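Local coordinates for rhamnose ABC transporter, rhamnose-binding protein (Actinomyces odontolyticus ATCC 17982, PDB 5BQ3) that probably binds a sugar, most likely rhamnose, outside the cell and delivers it to an ABC transporter for uptake, at residues Val137-Thr140 against Met141-Val145; Ala179-Asp182 against Lys183-Gly186; Ser237-Lys240 against Gly241-Leu245; Arg255-Lys259 against Asp260-Lys264; Val320-Asn323 against Ala324-Asp328. One frame throughout, in Å; residues are numbered along the deposited sequence.

Contact 1 (Val137-Thr140 against Met141-Val145); sequences VAIT and MLDMV
V137 and M141, one helical turn apart, lie side by side and point the same way. CG1 of V137 is 4.0 Å from CE of M141, which is a selenomethionine. Two torsions account for this meeting: CG1 of V137 stands anti to the backbone N (chi1 176°), while the M141 chain bends at chi3 (-71°) and brings its methyl back along the helix. The next turn repeats the theme more loosely, with CG2 of T140 4.4 Å from CE of the selenomethionine M144.

Beneath these side chains runs the i to i+4 ladder of helix 134-149, which packs on the four-stranded parallel sheet of the periplasmic binding protein fold. M141 N gives its hydrogen to V137 O at 3.1 Å, L142 N to A138 O at 3.0 Å, D143 N to I139 O at 2.8 Å and M144 N to T140 O at 3.1 Å. T140 OG1 also turns back to the chain, bonding to Q136 O one turn earlier.

Further out, M141 and V145 touch V220 of strand 218-221, and A138 packs on F173 and M174 of helix 165-180. D143 leaves this apolar side: its OD1 accepts from Y184 OH and forms a salt bridge with K183, and OD2 has a long, weak ion pair with R321. The helix therefore shows an apolar side to sheet and helix, while the neighbouring cations would be expected to favour a charged carboxylate at D143.

Contact 2 (Ala179-Asp182 against Lys183-Gly186); sequences ASND and KYKG
K185 folds its side chain back over D182 and S180, beside an Asx turn in which N181 OD1 accepts the backbone N of K183. This is the exit from helix 165-180, in the loop before strand 187-194 of a periplasmic binding protein fold.

Followed outward, the lysine stays close to the chain throughout. Its CB lies 3.8 Å from D182 O. CG comes to 3.4 Å from N181 O, and CD then runs alongside the aspartate, 3.6 Å from D182 OD1. CE also lies beside D182 OD1 and approaches S180 O; the turn about the CD-CE bond (chi4 81°) then brings NZ round to S180 O, near the end of helix 165-180. There NZ bonds to that oxygen and makes a salt bridge with D182 OD1 whose hydrogen-bond component is weak. S180 O and the aspartate thus share one cation on an exposed surface.

N181 works on another flank. The N-H of K183 meets its OD1 at 3.2 Å in a nearly straight line (167°), though from above the amide plane, not on a lone pair. ND2 is held by E177, and the amide passes Y184 obliquely, its plane steeply inclined to the ring. An alanine here is likely to deprive the K183 N-H of its side-chain acceptor and E177 of its amide donor, so that the turn is less firmly fixed.

K183 and Y184 reach across to D143 on helix 134-149, and K183 CB sits 4.3 Å above the Y184 ring plane, over its centre. At the tip of K185, NZ ends 2.8 Å from S180 O, 40° out of that carbonyl's plane.

Contact 3 (Ser237-Lys240 against Gly241-Leu245); sequences SDYK and GKVFL
Y239 and V243 meet through both backbone and side chain in the loop that joins helix 224-236 to strand 244-247. Among the backbone bonds, V243 N reaches Y239 O at 3.0 Å with an N-H···O angle of 179°, which closes an alpha-turn. The same oxygen also receives a weak, strongly bent bond from K242 N at 3.2 Å (125°). Y239 O is therefore shared by two consecutive amides, unequally. The chain reaches this point through a type I beta turn from S237 to K240, and G241 follows with a positive phi (84°), where a CB would clash with K240 O.

One side-chain polar bond belongs to the turn: Y239 N points to S237 OG at 3.5 Å, a weak ST turn. That hydroxyl has a firmer partner in L234 O, at the end of the preceding helix.

The apolar contact is made by the branch of V243 that lies anti to its own carbonyl carbon. CG2 comes 3.7 Å from Y239 CD1 and 3.9 Å from Y239 CB, approaching the ring obliquely while the two side chains point the same way. L210 of helix 199-212 touches both residues, with P214 and L234 adding to the surroundings of the tyrosine and I219 to those of the valine.

Charged groups contribute little here. The extended K242 passes D238 O, 3.6 Å from its CD, but its NZ remains 6.5 Å from D238 OD2, too far for a salt bridge. The chemistry implies a turn fixed by main-chain bonding and one apolar pair, with D238 and K242 on the exposed side, while K240 reaches to T262.

Contact 4 (Arg255-Lys259 against Asp260-Lys264); sequences RSFVK and DGTVK
F257 and V263 form the close side of this helix end. V263 N bonds to F257 O at 3.1 Å, a nearly straight N-H (171°) that arrives from well above the carbonyl plane. G261 N adds a weak bond to the same oxygen at 3.3 Å. Next to these, CB of F257 lies 3.9 Å from V263 CG2, the branch set anti to its own carbonyl carbon, and V258 CG2 is 4.2 Å from V263 CB. V258 CA also directs its hydrogen at V263 O, 3.3 Å away and nearly in line. Outside the pair, V263 rests on L245 and V258 on I327, while F257 and T262 face helix 224-236.

The other side is exposed and held mainly by polar groups. D260 N closes the last regular helical bond, to S256 O at 3.0 Å. A water spans S256 OG and D260 OD2, but both of its links are weak, at 3.4 Å each.

G261 is the first residue to leave helical angles, and its phi of 110° would jam a CB against the preceding carbonyl. Such a positive-phi glycine at the C' position is a common way for a helix to end, here closing helix 251-260 and turning the chain toward strand 266-268.

Contact 5 (Val320-Asn323 against Ala324-Asp328); sequences VRFN and ADNID
N326 uses both ends of its side-chain amide to grip the end of strand 320-322. OD1 accepts the N-H of N323 at 2.8 Å, straight (179°) and in the carbonyl plane of the amide. ND2 donates to R321 O at 3.1 Å, tilted modestly from both planes. One amide thus satisfies a backbone donor and acceptor at the end of strand 320-322, much as a neighbouring strand would. Its CG lies between the backbone N and the carbonyl carbon (chi1 68°), the torsion that turns the amide back toward the strand. The planes of the F322 ring and this amide are inclined by 21°, but ND2 approaches the ring obliquely, 4.0 Å from CD2 of F322, and the two do not stack.

N323 answers with its own acceptors. Its backbone O takes N326 N at 3.3 Å, and a weak bond from I327 N at 3.0 Å. Its OD1 takes D325 N at 3.3 Å, a weak Asx turn, while ND2 is satisfied outside the turn by E265 OE2. A leucine in place of N326 would probably cost R321 O and N323 N their side-chain partners and leave the strand end freer to move away from the turn.

V320 and F322 pair antiparallel with strand 266-268 through L268 and F266. Y330 meets the F322 ring edge-to-face, and P251 at the start of helix 251-260 touches it too. I327, at the onset of the short 3-10 segment, packs against F266, R255 and K259, so the turn is set between helix 251-260 and the two-stranded antiparallel sheet.

Contact 1 is the buried member, a regular helix against the four-stranded parallel sheet; contacts 2 and 3 lie at the surface, and contacts 4 and 5 are partly buried. Contact 1 alone keeps an uninterrupted helical ladder, whereas the others mark chain turns, two of them, contacts 2 and 4, where helices end. Glycine with positive phi serves contacts 3 and 4, and asparagine amides serve contacts 2 and 5. D143 ties contact 1 to contact 2 and, weakly, to contact 5. Contacts 3 and 4 meet through K240 and T262, and through L245 and V263. K259 NZ reaches weakly from contact 4 to A324 O and D328 of contact 5.

Contact 1 (Val137-Thr140 against Met141-Val145)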
loop_
_atom_site.group_PDB
_atom_site.type_symbol
_atom_site.label_atom_id
_atom_site.label_comp_id
_atom_site.label_asym_id
_atom_site.label_seq_id
_atom_site.Cartn_x
_atom_site.Cartn_y
_atom_site.Cartn_z
ATOM N N VAL A 137 -9.794 1.100 2.931
ATOM C CA VAL A 137 -9.496 1.688 1.614
ATOM C C VAL A 137 -10.826 2.058 0.936
ATOM O O VAL A 137 -10.978 3.177 0.447
ATOM C CB VAL A 137 -8.635 0.743 0.725
ATOM C CG1 VAL A 137 -8.416 1.327 -0.671
ATOM C CG2 VAL A 137 -7.301 0.438 1.384
ATOM N N ALA A 138 -11.792 1.121 0.968
ATOM C CA ALA A 138 -13.127 1.251 0.406
ATOM C C ALA A 138 -13.913 2.379 1.061
ATOM O O ALA A 138 -14.613 3.110 0.361
ATOM C CB ALA A 138 -13.870 -0.057 0.569
ATOM N N ILE A 139 -13.792 2.524 2.401
ATOM C CA ILE A 139 -14.469 3.552 3.200
ATOM C C ILE A 139 -13.910 4.929 2.818
ATOM O O ILE A 139 -14.695 5.836 2.533
ATOM C CB ILE A 139 -14.359 3.237 4.725
ATOM C CG1 ILE A 139 -15.347 2.115 5.108
ATOM C CG2 ILE A 139 -14.593 4.486 5.594
ATOM C CD1 ILE A 139 -15.033 1.354 6.405
ATOM N N THR A 140 -12.565 5.061 2.763
ATOM C CA THR A 140 -11.848 6.293 2.405
ATOM C C THR A 140 -12.320 6.792 1.041
ATOM O O THR A 140 -12.673 7.965 0.925
ATOM C CB THR A 140 -10.327 6.057 2.442
ATOM O OG1 THR A 140 -9.970 5.572 3.737
ATOM C CG2 THR A 140 -9.518 7.318 2.122
HETATM N N MSE A 141 -12.376 5.894 0.038
HETATM C CA MSE A 141 -12.817 6.196 -1.321
HETATM C C MSE A 141 -14.284 6.633 -1.366
HETATM O O MSE A 141 -14.571 7.666 -1.970
HETATM C CB MSE A 141 -12.571 5.010 -2.240
HETATM C CG MSE A 141 -11.085 4.794 -2.481
HETATM SE SE MSE A 141 -10.716 3.733 -4.021
HETATM C CE MSE A 141 -11.333 1.966 -3.337
ATOM N N LEU A 142 -15.194 5.908 -0.676
ATOM C CA LEU A 142 -16.614 6.274 -0.597
ATOM C C LEU A 142 -16.806 7.626 0.093
ATOM O O LEU A 142 -17.691 8.376 -0.305
ATOM C CB LEU A 142 -17.420 5.207 0.148
ATOM C CG LEU A 142 -17.726 3.921 -0.601
ATOM C CD1 LEU A 142 -18.112 2.839 0.369
ATOM C CD2 LEU A 142 -18.819 4.123 -1.636
ATOM N N ASP A 143 -15.975 7.936 1.115
ATOM C CA ASP A 143 -16.008 9.206 1.852
ATOM C C ASP A 143 -15.640 10.378 0.944
ATOM O O ASP A 143 -16.289 11.413 1.018
ATOM C CB ASP A 143 -15.060 9.167 3.064
ATOM C CG ASP A 143 -15.666 8.665 4.365
ATOM O OD1 ASP A 143 -16.758 8.060 4.320
ATOM O OD2 ASP A 143 -15.037 8.864 5.427
HETATM N N MSE A 144 -14.602 10.209 0.093
HETATM C CA MSE A 144 -14.127 11.216 -0.865
HETATM C C MSE A 144 -15.153 11.423 -1.979
HETATM O O MSE A 144 -15.385 12.564 -2.376
HETATM C CB MSE A 144 -12.766 10.815 -1.460
HETATM C CG MSE A 144 -11.638 10.768 -0.420
HETATM SE SE MSE A 144 -9.860 10.466 -1.151
HETATM C CE MSE A 144 -10.113 8.736 -1.977
ATOM N N VAL A 145 -15.785 10.325 -2.460
ATOM C CA VAL A 145 -16.815 10.362 -3.506
ATOM C C VAL A 145 -18.010 11.149 -2.992
ATOM O O VAL A 145 -18.346 12.176 -3.576
ATOM C CB VAL A 145 -17.232 8.948 -3.992
ATOM C CG1 VAL A 145 -18.391 9.017 -4.976
ATOM C CG2 VAL A 145 -16.065 8.223 -4.624
#

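Contact 2 (Ala179-Asp182 against Lys183-Gly186)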
loop_
_atom_site.group_PDB
_atom_site.type_symbol
_atom_site.label_atom_id
_atom_site.label_comp_id
_atom_site.label_asym_id
_atom_site.label_seq_id
_atom_site.Cartn_x
_atom_site.Cartn_y
_atom_site.Cartn_z
ATOM N N ALA A 179 -25.107 -0.538 -0.182
ATOM C CA ALA A 179 -26.340 -1.268 0.102
ATOM C C ALA A 179 -26.715 -1.226 1.590
ATOM O O ALA A 179 -27.907 -1.205 1.908
ATOM C CB ALA A 179 -26.203 -2.712 -0.351
ATOM N N SER A 180 -25.711 -1.216 2.491
ATOM C CA SER A 180 -25.932 -1.228 3.937
ATOM C C SER A 180 -25.961 0.185 4.569
ATOM O O SER A 180 -27.026 0.617 5.015
ATOM C CB SER A 180 -24.894 -2.102 4.640
ATOM O OG SER A 180 -23.568 -1.639 4.441
ATOM N N ASN A 181 -24.808 0.885 4.629
ATOM C CA ASN A 181 -24.666 2.205 5.254
ATOM C C ASN A 181 -25.526 3.275 4.571
ATOM O O ASN A 181 -25.475 3.423 3.348
ATOM C CB ASN A 181 -23.194 2.638 5.259
ATOM C CG ASN A 181 -22.798 3.569 6.380
ATOM O OD1 ASN A 181 -23.544 4.474 6.781
ATOM N ND2 ASN A 181 -21.582 3.392 6.878
ATOM N N ASP A 182 -26.310 4.020 5.380
ATOM C CA ASP A 182 -27.206 5.093 4.936
ATOM C C ASP A 182 -26.433 6.322 4.427
ATOM O O ASP A 182 -27.001 7.136 3.695
ATOM C CB ASP A 182 -28.154 5.512 6.075
ATOM C CG ASP A 182 -29.139 4.441 6.500
ATOM O OD1 ASP A 182 -30.149 4.245 5.787
ATOM O OD2 ASP A 182 -28.921 3.824 7.564
ATOM N N LYS A 183 -25.153 6.456 4.822
ATOM C CA LYS A 183 -24.272 7.557 4.429
ATOM C C LYS A 183 -23.911 7.478 2.937
ATOM O O LYS A 183 -23.741 8.516 2.293
ATOM C CB LYS A 183 -22.992 7.537 5.287
ATOM C CG LYS A 183 -22.168 8.819 5.217
ATOM C CD LYS A 183 -20.785 8.636 5.810
ATOM C CE LYS A 183 -19.861 9.754 5.412
ATOM N NZ LYS A 183 -18.539 9.632 6.077
ATOM N N TYR A 184 -23.800 6.249 2.393
ATOM C CA TYR A 184 -23.409 6.010 1.003
ATOM C C TYR A 184 -24.568 5.508 0.128
ATOM O O TYR A 184 -24.335 5.162 -1.032
ATOM C CB TYR A 184 -22.241 5.006 0.941
ATOM C CG TYR A 184 -21.157 5.223 1.976
ATOM C CD1 TYR A 184 -20.388 6.385 1.979
ATOM C CD2 TYR A 184 -20.868 4.248 2.924
ATOM C CE1 TYR A 184 -19.380 6.583 2.921
ATOM C CE2 TYR A 184 -19.851 4.427 3.860
ATOM C CZ TYR A 184 -19.108 5.596 3.853
ATOM O OH TYR A 184 -18.107 5.776 4.775
ATOM N N LYS A 185 -25.811 5.508 0.653
ATOM C CA LYS A 185 -27.003 5.052 -0.077
ATOM C C LYS A 185 -27.306 5.935 -1.304
ATOM O O LYS A 185 -27.906 5.456 -2.270
ATOM C CB LYS A 185 -28.226 4.987 0.850
ATOM C CG LYS A 185 -28.370 3.647 1.563
ATOM C CD LYS A 185 -29.731 3.515 2.240
ATOM C CE LYS A 185 -29.962 2.146 2.834
ATOM N NZ LYS A 185 -29.301 1.991 4.154
ATOM N N GLY A 186 -26.866 7.192 -1.254
ATOM C CA GLY A 186 -27.030 8.161 -2.332
ATOM C C GLY A 186 -26.131 7.904 -3.527
ATOM O O GLY A 186 -26.461 8.313 -4.643
#

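Contact 3 (Ser237-Lys240 against Gly241-Leu245)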
loop_
_atom_site.group_PDB
_atom_site.type_symbol
_atom_site.label_atom_id
_atom_site.label_comp_id
_atom_site.label_asym_id
_atom_site.label_seq_id
_atom_site.Cartn_x
_atom_site.Cartn_y
_atom_site.Cartn_z
ATOM N N SER A 237 -10.666 17.303 -21.962
ATOM C CA SER A 237 -12.062 17.282 -22.413
ATOM C C SER A 237 -12.893 18.417 -21.781
ATOM O O SER A 237 -12.387 19.165 -20.940
ATOM C CB SER A 237 -12.703 15.928 -22.109
ATOM O OG SER A 237 -12.858 15.717 -20.717
ATOM N N ASP A 238 -14.175 18.524 -22.195
ATOM C CA ASP A 238 -15.143 19.520 -21.724
ATOM C C ASP A 238 -15.665 19.194 -20.310
ATOM O O ASP A 238 -16.314 20.040 -19.688
ATOM C CB ASP A 238 -16.331 19.611 -22.708
ATOM C CG ASP A 238 -16.003 20.049 -24.129
ATOM O OD1 ASP A 238 -14.821 19.939 -24.533
ATOM O OD2 ASP A 238 -16.933 20.459 -24.851
ATOM N N TYR A 239 -15.373 17.974 -19.807
ATOM C CA TYR A 239 -15.808 17.481 -18.497
ATOM C C TYR A 239 -14.856 17.885 -17.353
ATOM O O TYR A 239 -15.075 17.457 -16.216
ATOM C CB TYR A 239 -15.972 15.950 -18.533
ATOM C CG TYR A 239 -17.021 15.461 -19.508
ATOM C CD1 TYR A 239 -18.377 15.530 -19.199
ATOM C CD2 TYR A 239 -16.658 14.899 -20.728
ATOM C CE1 TYR A 239 -19.348 15.075 -20.091
ATOM C CE2 TYR A 239 -17.619 14.435 -21.627
ATOM C CZ TYR A 239 -18.963 14.528 -21.305
ATOM O OH TYR A 239 -19.916 14.075 -22.184
ATOM N N LYS A 240 -13.825 18.721 -17.638
ATOM C CA LYS A 240 -12.854 19.198 -16.643
ATOM C C LYS A 240 -13.565 20.020 -15.562
ATOM O O LYS A 240 -14.229 21.011 -15.873
ATOM C CB LYS A 240 -11.736 20.024 -17.309
ATOM C CG LYS A 240 -10.515 20.241 -16.413
ATOM C CD LYS A 240 -9.534 21.234 -17.012
ATOM C CE LYS A 240 -8.395 21.528 -16.068
ATOM N NZ LYS A 240 -7.463 22.540 -16.631
ATOM N N GLY A 241 -13.456 19.562 -14.316
ATOM C CA GLY A 241 -14.086 20.199 -13.166
ATOM C C GLY A 241 -15.530 19.791 -12.945
ATOM O O GLY A 241 -16.003 19.807 -11.804
ATOM N N LYS A 242 -16.237 19.421 -14.035
ATOM C CA LYS A 242 -17.639 18.992 -14.025
ATOM C C LYS A 242 -17.762 17.554 -13.489
ATOM O O LYS A 242 -18.578 17.304 -12.599
ATOM C CB LYS A 242 -18.257 19.115 -15.428
ATOM C CG LYS A 242 -18.426 20.557 -15.899
ATOM C CD LYS A 242 -18.941 20.626 -17.327
ATOM C CE LYS A 242 -19.128 22.050 -17.784
ATOM N NZ LYS A 242 -19.631 22.118 -19.180
ATOM N N VAL A 243 -16.944 16.621 -14.024
ATOM C CA VAL A 243 -16.909 15.223 -13.590
ATOM C C VAL A 243 -15.725 15.078 -12.628
ATOM O O VAL A 243 -14.579 15.328 -13.015
ATOM C CB VAL A 243 -16.852 14.215 -14.778
ATOM C CG1 VAL A 243 -16.695 12.776 -14.289
ATOM C CG2 VAL A 243 -18.083 14.338 -15.671
ATOM N N PHE A 244 -16.015 14.713 -11.369
ATOM C CA PHE A 244 -15.014 14.537 -10.318
ATOM C C PHE A 244 -14.240 13.234 -10.492
ATOM O O PHE A 244 -14.795 12.244 -10.959
ATOM C CB PHE A 244 -15.673 14.567 -8.928
ATOM C CG PHE A 244 -16.254 15.902 -8.540
ATOM C CD1 PHE A 244 -15.482 16.849 -7.875
ATOM C CD2 PHE A 244 -17.581 16.210 -8.820
ATOM C CE1 PHE A 244 -16.021 18.090 -7.518
ATOM C CE2 PHE A 244 -18.119 17.450 -8.464
ATOM C CZ PHE A 244 -17.334 18.381 -7.815
ATOM N N LEU A 245 -12.959 13.234 -10.115
ATOM C CA LEU A 245 -12.132 12.041 -10.200
ATOM C C LEU A 245 -11.385 11.832 -8.895
ATOM O O LEU A 245 -10.672 12.716 -8.420
ATOM C CB LEU A 245 -11.162 12.076 -11.399
ATOM C CG LEU A 245 -10.162 10.908 -11.498
ATOM C CD1 LEU A 245 -10.847 9.593 -11.833
ATOM C CD2 LEU A 245 -9.092 11.203 -12.488
#

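Contact 4 (Arg255-Lys259 against Asp260-Lys264)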
loop_
_atom_site.group_PDB
_atom_site.type_symbol
_atom_site.label_atom_id
_atom_site.label_comp_id
_atom_site.label_asym_id
_atom_site.label_seq_id
_atom_site.Cartn_x
_atom_site.Cartn_y
_atom_site.Cartn_z
ATOM N N ARG A 255 0.169 15.487 -9.242
ATOM C CA ARG A 255 0.531 16.859 -8.858
ATOM C C ARG A 255 -0.059 17.935 -9.774
ATOM O O ARG A 255 -0.689 18.870 -9.278
ATOM C CB ARG A 255 2.058 17.016 -8.816
ATOM C CG ARG A 255 2.536 17.950 -7.714
ATOM C CD ARG A 255 4.047 18.120 -7.693
ATOM N NE ARG A 255 4.776 16.854 -7.571
ATOM C CZ ARG A 255 4.951 16.193 -6.432
ATOM N NH1 ARG A 255 4.433 16.652 -5.303
ATOM N NH2 ARG A 255 5.635 15.059 -6.415
ATOM N N SER A 256 0.145 17.802 -11.096
ATOM C CA SER A 256 -0.330 18.747 -12.110
ATOM C C SER A 256 -1.858 18.804 -12.176
ATOM O O SER A 256 -2.407 19.893 -12.290
ATOM C CB SER A 256 0.232 18.391 -13.483
ATOM O OG SER A 256 -0.178 17.094 -13.885
ATOM N N PHE A 257 -2.536 17.644 -12.079
ATOM C CA PHE A 257 -3.996 17.532 -12.148
ATOM C C PHE A 257 -4.684 18.084 -10.905
ATOM O O PHE A 257 -5.811 18.573 -11.002
ATOM C CB PHE A 257 -4.417 16.074 -12.370
ATOM C CG PHE A 257 -3.843 15.454 -13.619
ATOM C CD1 PHE A 257 -4.258 15.874 -14.878
ATOM C CD2 PHE A 257 -2.894 14.443 -13.539
ATOM C CE1 PHE A 257 -3.720 15.305 -16.032
ATOM C CE2 PHE A 257 -2.366 13.866 -14.694
ATOM C CZ PHE A 257 -2.782 14.301 -15.934
ATOM N N VAL A 258 -4.014 18.004 -9.745
ATOM C CA VAL A 258 -4.531 18.504 -8.472
ATOM C C VAL A 258 -4.513 20.049 -8.500
ATOM O O VAL A 258 -5.463 20.678 -8.026
ATOM C CB VAL A 258 -3.758 17.904 -7.265
ATOM C CG1 VAL A 258 -4.216 18.517 -5.955
ATOM C CG2 VAL A 258 -3.918 16.389 -7.204
ATOM N N LYS A 259 -3.466 20.644 -9.108
ATOM C CA LYS A 259 -3.305 22.097 -9.230
ATOM C C LYS A 259 -4.227 22.692 -10.303
ATOM O O LYS A 259 -4.724 23.803 -10.105
ATOM C CB LYS A 259 -1.841 22.469 -9.522
ATOM C CG LYS A 259 -0.846 22.081 -8.420
ATOM C CD LYS A 259 -0.960 22.915 -7.161
ATOM C CE LYS A 259 -0.068 22.371 -6.077
ATOM N NZ LYS A 259 -0.242 23.103 -4.797
ATOM N N ASP A 260 -4.449 21.961 -11.425
ATOM C CA ASP A 260 -5.339 22.341 -12.538
ATOM C C ASP A 260 -6.776 22.488 -12.083
ATOM O O ASP A 260 -7.496 23.367 -12.557
ATOM C CB ASP A 260 -5.336 21.258 -13.648
ATOM C CG ASP A 260 -4.094 21.103 -14.498
ATOM O OD1 ASP A 260 -3.041 21.671 -14.128
ATOM O OD2 ASP A 260 -4.154 20.354 -15.504
ATOM N N GLY A 261 -7.186 21.567 -11.216
ATOM C CA GLY A 261 -8.553 21.431 -10.735
ATOM C C GLY A 261 -9.254 20.187 -11.257
ATOM O O GLY A 261 -10.436 19.988 -10.962
ATOM N N THR A 262 -8.536 19.333 -12.034
ATOM C CA THR A 262 -9.057 18.076 -12.599
ATOM C C THR A 262 -9.353 17.091 -11.452
ATOM O O THR A 262 -10.394 16.433 -11.455
ATOM C CB THR A 262 -8.064 17.494 -13.632
ATOM O OG1 THR A 262 -7.719 18.506 -14.580
ATOM C CG2 THR A 262 -8.619 16.273 -14.364
ATOM N N VAL A 263 -8.435 17.018 -10.472
ATOM C CA VAL A 263 -8.527 16.171 -9.283
ATOM C C VAL A 263 -8.536 17.086 -8.047
ATOM O O VAL A 263 -7.709 17.993 -7.955
ATOM C CB VAL A 263 -7.375 15.122 -9.237
ATOM C CG1 VAL A 263 -7.477 14.230 -8.001
ATOM C CG2 VAL A 263 -7.347 14.275 -10.506
ATOM N N LYS A 264 -9.482 16.870 -7.121
ATOM C CA LYS A 264 -9.578 17.655 -5.886
ATOM C C LYS A 264 -8.911 16.899 -4.733
ATOM O O LYS A 264 -8.096 17.485 -4.010
ATOM C CB LYS A 264 -11.038 18.008 -5.552
ATOM C CG LYS A 264 -11.602 19.111 -6.441
ATOM C CD LYS A 264 -12.973 19.581 -5.986
ATOM C CE LYS A 264 -13.472 20.737 -6.821
ATOM N NZ LYS A 264 -14.790 21.236 -6.346
HETATM O O HOH W 1 -1.434 18.675 -16.560
#

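Contact 5 (Val320-Asn323 against Ala324-Asp328)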
loop_
_atom_site.group_PDB
_atom_site.type_symbol
_atom_site.label_atom_id
_atom_site.label_comp_id
_atom_site.label_asym_id
_atom_site.label_seq_id
_atom_site.Cartn_x
_atom_site.Cartn_y
_atom_site.Cartn_z
ATOM N N VAL A 320 -3.728 7.672 3.563
ATOM C CA VAL A 320 -3.354 9.091 3.550
ATOM C C VAL A 320 -4.100 9.779 2.400
ATOM O O VAL A 320 -4.009 9.337 1.254
ATOM C CB VAL A 320 -1.809 9.296 3.459
ATOM C CG1 VAL A 320 -1.447 10.772 3.323
ATOM C CG2 VAL A 320 -1.096 8.684 4.661
ATOM N N ARG A 321 -4.849 10.843 2.719
ATOM C CA ARG A 321 -5.597 11.621 1.731
ATOM C C ARG A 321 -4.721 12.756 1.214
ATOM O O ARG A 321 -4.150 13.507 2.009
ATOM C CB ARG A 321 -6.911 12.163 2.318
ATOM C CG ARG A 321 -7.972 11.107 2.549
ATOM C CD ARG A 321 -9.292 11.744 2.891
ATOM N NE ARG A 321 -10.146 10.818 3.623
ATOM C CZ ARG A 321 -11.429 11.033 3.894
ATOM N NH1 ARG A 321 -12.024 12.148 3.482
ATOM N NH2 ARG A 321 -12.129 10.135 4.573
ATOM N N PHE A 322 -4.602 12.865 -0.118
ATOM C CA PHE A 322 -3.785 13.886 -0.768
ATOM C C PHE A 322 -4.651 14.896 -1.508
ATOM O O PHE A 322 -5.509 14.523 -2.309
ATOM C CB PHE A 322 -2.768 13.256 -1.737
ATOM C CG PHE A 322 -1.847 12.220 -1.135
ATOM C CD1 PHE A 322 -2.206 10.879 -1.100
ATOM C CD2 PHE A 322 -0.604 12.582 -0.632
ATOM C CE1 PHE A 322 -1.349 9.922 -0.553
ATOM C CE2 PHE A 322 0.248 11.624 -0.076
ATOM C CZ PHE A 322 -0.132 10.302 -0.035
ATOM N N ASN A 323 -4.407 16.178 -1.227
ATOM C CA ASN A 323 -5.070 17.334 -1.829
ATOM C C ASN A 323 -4.005 18.397 -2.128
ATOM O O ASN A 323 -2.820 18.146 -1.898
ATOM C CB ASN A 323 -6.190 17.873 -0.921
ATOM C CG ASN A 323 -5.831 17.950 0.541
ATOM O OD1 ASN A 323 -4.935 18.694 0.957
ATOM N ND2 ASN A 323 -6.527 17.175 1.354
ATOM N N ALA A 324 -4.419 19.577 -2.629
ATOM C CA ALA A 324 -3.525 20.669 -3.013
ATOM C C ALA A 324 -2.732 21.293 -1.843
ATOM O O ALA A 324 -1.805 22.067 -2.089
ATOM C CB ALA A 324 -4.325 21.739 -3.719
ATOM N N ASP A 325 -3.057 20.924 -0.590
ATOM C CA ASP A 325 -2.404 21.457 0.611
ATOM C C ASP A 325 -1.232 20.584 1.105
ATOM O O ASP A 325 -0.428 21.069 1.905
ATOM C CB ASP A 325 -3.430 21.633 1.745
ATOM C CG ASP A 325 -4.702 22.336 1.315
ATOM O OD1 ASP A 325 -4.669 23.571 1.151
ATOM O OD2 ASP A 325 -5.724 21.644 1.119
ATOM N N ASN A 326 -1.133 19.321 0.644
ATOM C CA ASN A 326 -0.066 18.414 1.074
ATOM C C ASN A 326 0.581 17.636 -0.095
ATOM O O ASN A 326 1.507 16.857 0.147
ATOM C CB ASN A 326 -0.606 17.430 2.130
ATOM C CG ASN A 326 -1.609 16.415 1.626
ATOM O OD1 ASN A 326 -2.415 16.680 0.724
ATOM N ND2 ASN A 326 -1.591 15.227 2.213
ATOM N N ILE A 327 0.116 17.859 -1.344
ATOM C CA ILE A 327 0.608 17.177 -2.550
ATOM C C ILE A 327 2.127 17.396 -2.763
ATOM O O ILE A 327 2.818 16.440 -3.116
ATOM C CB ILE A 327 -0.223 17.560 -3.822
ATOM C CG1 ILE A 327 0.146 16.692 -5.050
ATOM C CG2 ILE A 327 -0.179 19.060 -4.161
ATOM C CD1 ILE A 327 -0.665 15.460 -5.219
ATOM N N ASP A 328 2.639 18.620 -2.504
ATOM C CA ASP A 328 4.049 18.985 -2.696
ATOM C C ASP A 328 4.958 18.551 -1.529
ATOM O O ASP A 328 6.157 18.839 -1.559
ATOM C CB ASP A 328 4.180 20.503 -2.921
ATOM C CG ASP A 328 3.406 21.047 -4.107
ATOM O OD1 ASP A 328 3.331 20.349 -5.144
ATOM O OD2 ASP A 328 2.906 22.187 -4.012
#